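Local structure of Lmo0181 protein (Listeria monocytogenes serovar 1/2a, 5F7V) at residues 179-182 with 183-186; 203-206 with 207-210. The protein binds the cyclic glucan cycloalternan as the extracellular solute-binding lipoprotein of what is probably an ABC transport system. All coordinates share one frame; numbering follows the deposited sequence.

Interaction 1: residues 179-182 with 183-186. With GLC (alpha-D-glucopyranose), chain B.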
# COMPACT_ATOMS: atom_id res chain seq x y z
N MET A 179 10.77 0.52 5.81
CA MET A 179 10.03 -0.17 6.87
C MET A 179 8.80 -0.86 6.32
O MET A 179 8.50 -1.99 6.73
CB MET A 179 9.68 0.83 7.99
CG MET A 179 8.83 0.18 9.07
SD MET A 179 9.72 -1.10 10.02
CE MET A 179 10.04 -0.16 11.50
N ASN A 180 8.07 -0.21 5.42
CA ASN A 180 6.83 -0.82 4.92
C ASN A 180 7.12 -2.08 4.14
O ASN A 180 6.41 -3.08 4.28
CB ASN A 180 6.04 0.14 4.04
CG ASN A 180 4.68 0.47 4.59
OD1 ASN A 180 4.50 0.64 5.81
ND2 ASN A 180 3.70 0.55 3.70
N GLU A 181 8.21 -2.07 3.37
CA GLU A 181 8.55 -3.29 2.62
C GLU A 181 9.09 -4.35 3.57
O GLU A 181 8.90 -5.55 3.40
CB GLU A 181 9.56 -2.97 1.54
CG GLU A 181 9.68 -4.07 0.50
CD GLU A 181 8.51 -4.16 -0.47
OE1 GLU A 181 7.59 -3.28 -0.47
OE2 GLU A 181 8.53 -5.12 -1.27
N PHE A 182 9.84 -3.88 4.57
CA PHE A 182 10.60 -4.81 5.41
C PHE A 182 9.74 -5.64 6.32
O PHE A 182 10.14 -6.77 6.59
CB PHE A 182 11.60 -4.03 6.23
CG PHE A 182 12.60 -4.94 6.90
CD1 PHE A 182 13.45 -5.72 6.13
CD2 PHE A 182 12.69 -5.04 8.27
CE1 PHE A 182 14.36 -6.58 6.69
CE2 PHE A 182 13.60 -5.90 8.84
CZ PHE A 182 14.42 -6.67 8.05
N TYR A 183 8.60 -5.16 6.79
CA TYR A 183 7.86 -6.08 7.68
C TYR A 183 7.42 -7.31 6.87
O TYR A 183 7.31 -8.41 7.41
CB TYR A 183 6.70 -5.44 8.44
CG TYR A 183 5.50 -4.95 7.66
CD1 TYR A 183 4.49 -5.80 7.30
CD2 TYR A 183 5.36 -3.62 7.31
CE1 TYR A 183 3.35 -5.35 6.65
CE2 TYR A 183 4.24 -3.15 6.66
CZ TYR A 183 3.26 -4.03 6.32
OH TYR A 183 2.14 -3.56 5.70
N LYS A 184 7.15 -7.13 5.58
CA LYS A 184 6.87 -8.26 4.69
C LYS A 184 8.09 -9.12 4.41
O LYS A 184 8.03 -10.33 4.51
CB LYS A 184 6.28 -7.71 3.41
CG LYS A 184 6.07 -8.76 2.34
CD LYS A 184 5.67 -8.20 0.98
CE LYS A 184 6.74 -7.31 0.34
NZ LYS A 184 6.20 -6.65 -0.88
N VAL A 185 9.19 -8.50 3.99
CA VAL A 185 10.39 -9.27 3.63
C VAL A 185 10.96 -9.99 4.85
O VAL A 185 11.41 -11.14 4.74
CB VAL A 185 11.43 -8.36 2.92
CG1 VAL A 185 12.66 -9.15 2.58
CG2 VAL A 185 10.80 -7.84 1.63
N ALA A 186 10.90 -9.36 6.02
CA ALA A 186 11.25 -10.08 7.27
C ALA A 186 10.39 -11.31 7.48
O ALA A 186 10.91 -12.39 7.77
CB ALA A 186 11.12 -9.14 8.45
C1 GLC B . 3.97 2.13 0.45
C2 GLC B . 4.79 2.77 -0.65
C3 GLC B . 4.71 1.90 -1.91
C4 GLC B . 5.18 0.50 -1.57
C5 GLC B . 4.47 -0.06 -0.33
C6 GLC B . 5.08 -1.36 0.21
O2 GLC B . 4.33 4.11 -0.92
O3 GLC B . 5.57 2.51 -2.88
O4 GLC B . 4.88 -0.40 -2.66
O5 GLC B . 4.48 0.84 0.78
O6 GLC B . 6.45 -1.12 0.54
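E181 and K184 leave the helix with CG anti to the backbone N in both (chi1 -165° and 174°), then bend, the glutamate at chi2 and the lysine at chi3, which brings their charged ends together side by side. K184 NZ settles 2.8 Å from E181 OE2, approaching from above the carboxylate plane, and makes a salt bridge. The other oxygen of the carboxylate serves the ligand: O6 of one glucose unit of the glycan donates a hydrogen bond to E181 OE1 at 2.6 Å. One acidic group thus joins sugar to lysine, and the lysine, whose strongest partner is E270 in a second salt bridge, joins two acids. N180 binds the same glucose unit, its ND2 donating to the ring oxygen O5 over 3.0 Å. An amide suits this place because its two ends take different partners: ND2 also donates to E77, while OD1 accepts from W361. Y183 lies alongside N180 with its ring 89° from the amide plane, and N180 OD1 lies in plane at the ring edge, 3.9 Å from Y183 CE2. Behind the polar face, A186 CB sits over one face of the F182 ring in a CH-pi contact, 4.2 Å from the centroid. M179 O, E181 O and F182 O accept from Y183 N, V185 N and A186 N, while N180 O turns to H279 NE2. Helix 179-187 turns N180 and E181 to the glycan pocket and touches strand 278-287 through H279 and F281, while F182, V185 and A186 pack on helix 206-220 and M179 on helix 361-376.

Interaction 2: residues 203-206 with 207-210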
# COMPACT_ATOMS: atom_id res chain seq x y z
N ILE A 203 12.98 -6.52 15.65
CA ILE A 203 13.37 -6.09 14.31
C ILE A 203 14.80 -6.46 13.95
O ILE A 203 15.12 -6.66 12.77
CB ILE A 203 13.09 -4.57 14.13
CG1 ILE A 203 13.17 -4.20 12.64
CG2 ILE A 203 14.01 -3.70 14.95
CD1 ILE A 203 12.67 -2.82 12.31
N ASN A 204 15.66 -6.57 14.95
CA ASN A 204 17.06 -6.92 14.77
C ASN A 204 17.38 -8.40 14.97
O ASN A 204 18.52 -8.69 15.28
CB ASN A 204 17.94 -6.01 15.62
CG ASN A 204 17.72 -6.22 17.09
OD1 ASN A 204 16.62 -6.58 17.50
ND2 ASN A 204 18.75 -5.98 17.88
N SER A 205 16.41 -9.28 14.78
CA SER A 205 16.73 -10.72 14.80
C SER A 205 17.70 -11.13 13.71
O SER A 205 17.80 -10.46 12.69
CB SER A 205 15.43 -11.50 14.67
OG SER A 205 14.93 -11.30 13.34
N PRO A 206 18.41 -12.26 13.87
CA PRO A 206 19.32 -12.71 12.83
C PRO A 206 18.65 -13.02 11.51
O PRO A 206 19.21 -12.71 10.45
CB PRO A 206 20.00 -13.96 13.42
CG PRO A 206 19.42 -14.17 14.73
CD PRO A 206 18.45 -13.08 15.09
N GLU A 207 17.42 -13.55 11.56
CA GLU A 207 16.73 -13.81 10.30
C GLU A 207 16.41 -12.49 9.63
O GLU A 207 16.37 -12.44 8.39
CB GLU A 207 15.47 -14.68 10.52
CG GLU A 207 14.33 -14.13 11.35
CD GLU A 207 14.48 -14.32 12.83
OE1 GLU A 207 15.56 -14.57 13.39
OE2 GLU A 207 13.41 -14.21 13.47
N ASN A 208 16.18 -11.43 10.40
CA ASN A 208 15.89 -10.12 9.82
C ASN A 208 17.15 -9.49 9.26
O ASN A 208 17.09 -8.83 8.22
CB ASN A 208 15.27 -9.18 10.85
CG ASN A 208 13.81 -9.50 11.09
OD1 ASN A 208 13.28 -10.53 10.63
ND2 ASN A 208 13.11 -8.56 11.74
N VAL A 209 18.31 -9.68 9.88
CA VAL A 209 19.56 -9.22 9.28
C VAL A 209 19.71 -9.90 7.95
O VAL A 209 20.08 -9.25 6.97
CB VAL A 209 20.77 -9.51 10.19
CG1 VAL A 209 22.07 -9.14 9.49
CG2 VAL A 209 20.65 -8.79 11.52
N GLU A 210 19.46 -11.20 7.85
CA GLU A 210 19.59 -11.88 6.55
C GLU A 210 18.61 -11.33 5.53
O GLU A 210 18.93 -11.13 4.36
CB GLU A 210 19.37 -13.37 6.78
CG GLU A 210 19.67 -14.21 5.55
CD GLU A 210 19.56 -15.70 5.73
OE1 GLU A 210 18.84 -16.15 6.66
OE2 GLU A 210 20.28 -16.42 4.98
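S205 and N208 meet at the start of helix 206-220, where S205 OG accepts a hydrogen bond from N208 N at 3.2 Å. The hydroxyl reaches this amide because chi1 of 70° places OG between the backbone N and the carbonyl carbon, turned toward the first turn. The angle at the hydrogen is 143°, and the same N-H makes a weak second bond to S205 O. The serine carbonyl has a straighter partner in V209 N, 3.0 Å away. E207 curls back over the serine: bent at chi2, its chain brings CD to 3.1 Å from S205 OG and OE1 to 3.3 Å from S205 CB, a close approach without a hydrogen bond between the carboxylate and OG. The side-chain amide of N208 ties the helix to the preceding loop, ND2 donating to I203 O at 3.0 Å. I203 O lies nearly in the plane of the N208 amide, whereas ND2 stands above the plane of the I203 carbonyl. This is an N-cap, with S205 as the capping residue and P206 as the first residue of the helix. Serine suits the cap because its short hydroxyl can satisfy an amide that has no preceding turn to bond to. Proline suits the next position because it has no N-H to lose and its ring holds phi near the -62° found here, a value a helix accepts; P206 O then receives E210 N in the regular pattern. A carboxylate near these first amides would probably be favoured by the helix dipole. Farther out, N208 ND2 also donates to S192 O, E210 OE1 is held by N189, whose ND2 also donates to E207 O, and the side chains of I203, N204 and V209 touch helix 382-397.

Overall arrangement
Interaction 1 comes first along the chain, on helix 179-187, and interaction 2 follows at the start of helix 206-220, the next helix; their centres are about 11 Å apart. They touch directly. N208 OD1 lies 3.4 Å from A186 CB and N208 O 3.4 Å from F182 CZ, while CE of M179 and CD1 of I203 approach to 3.8 Å. Residues 179-186 form the inner layer against the bound glycan, centred about 12 Å from the centre of the chain; residues 203-210 lie behind them, about 23 Å out. The capped start of the second helix thus backs the helix that carries pocket residues in this periplasmic-binding-protein-like fold.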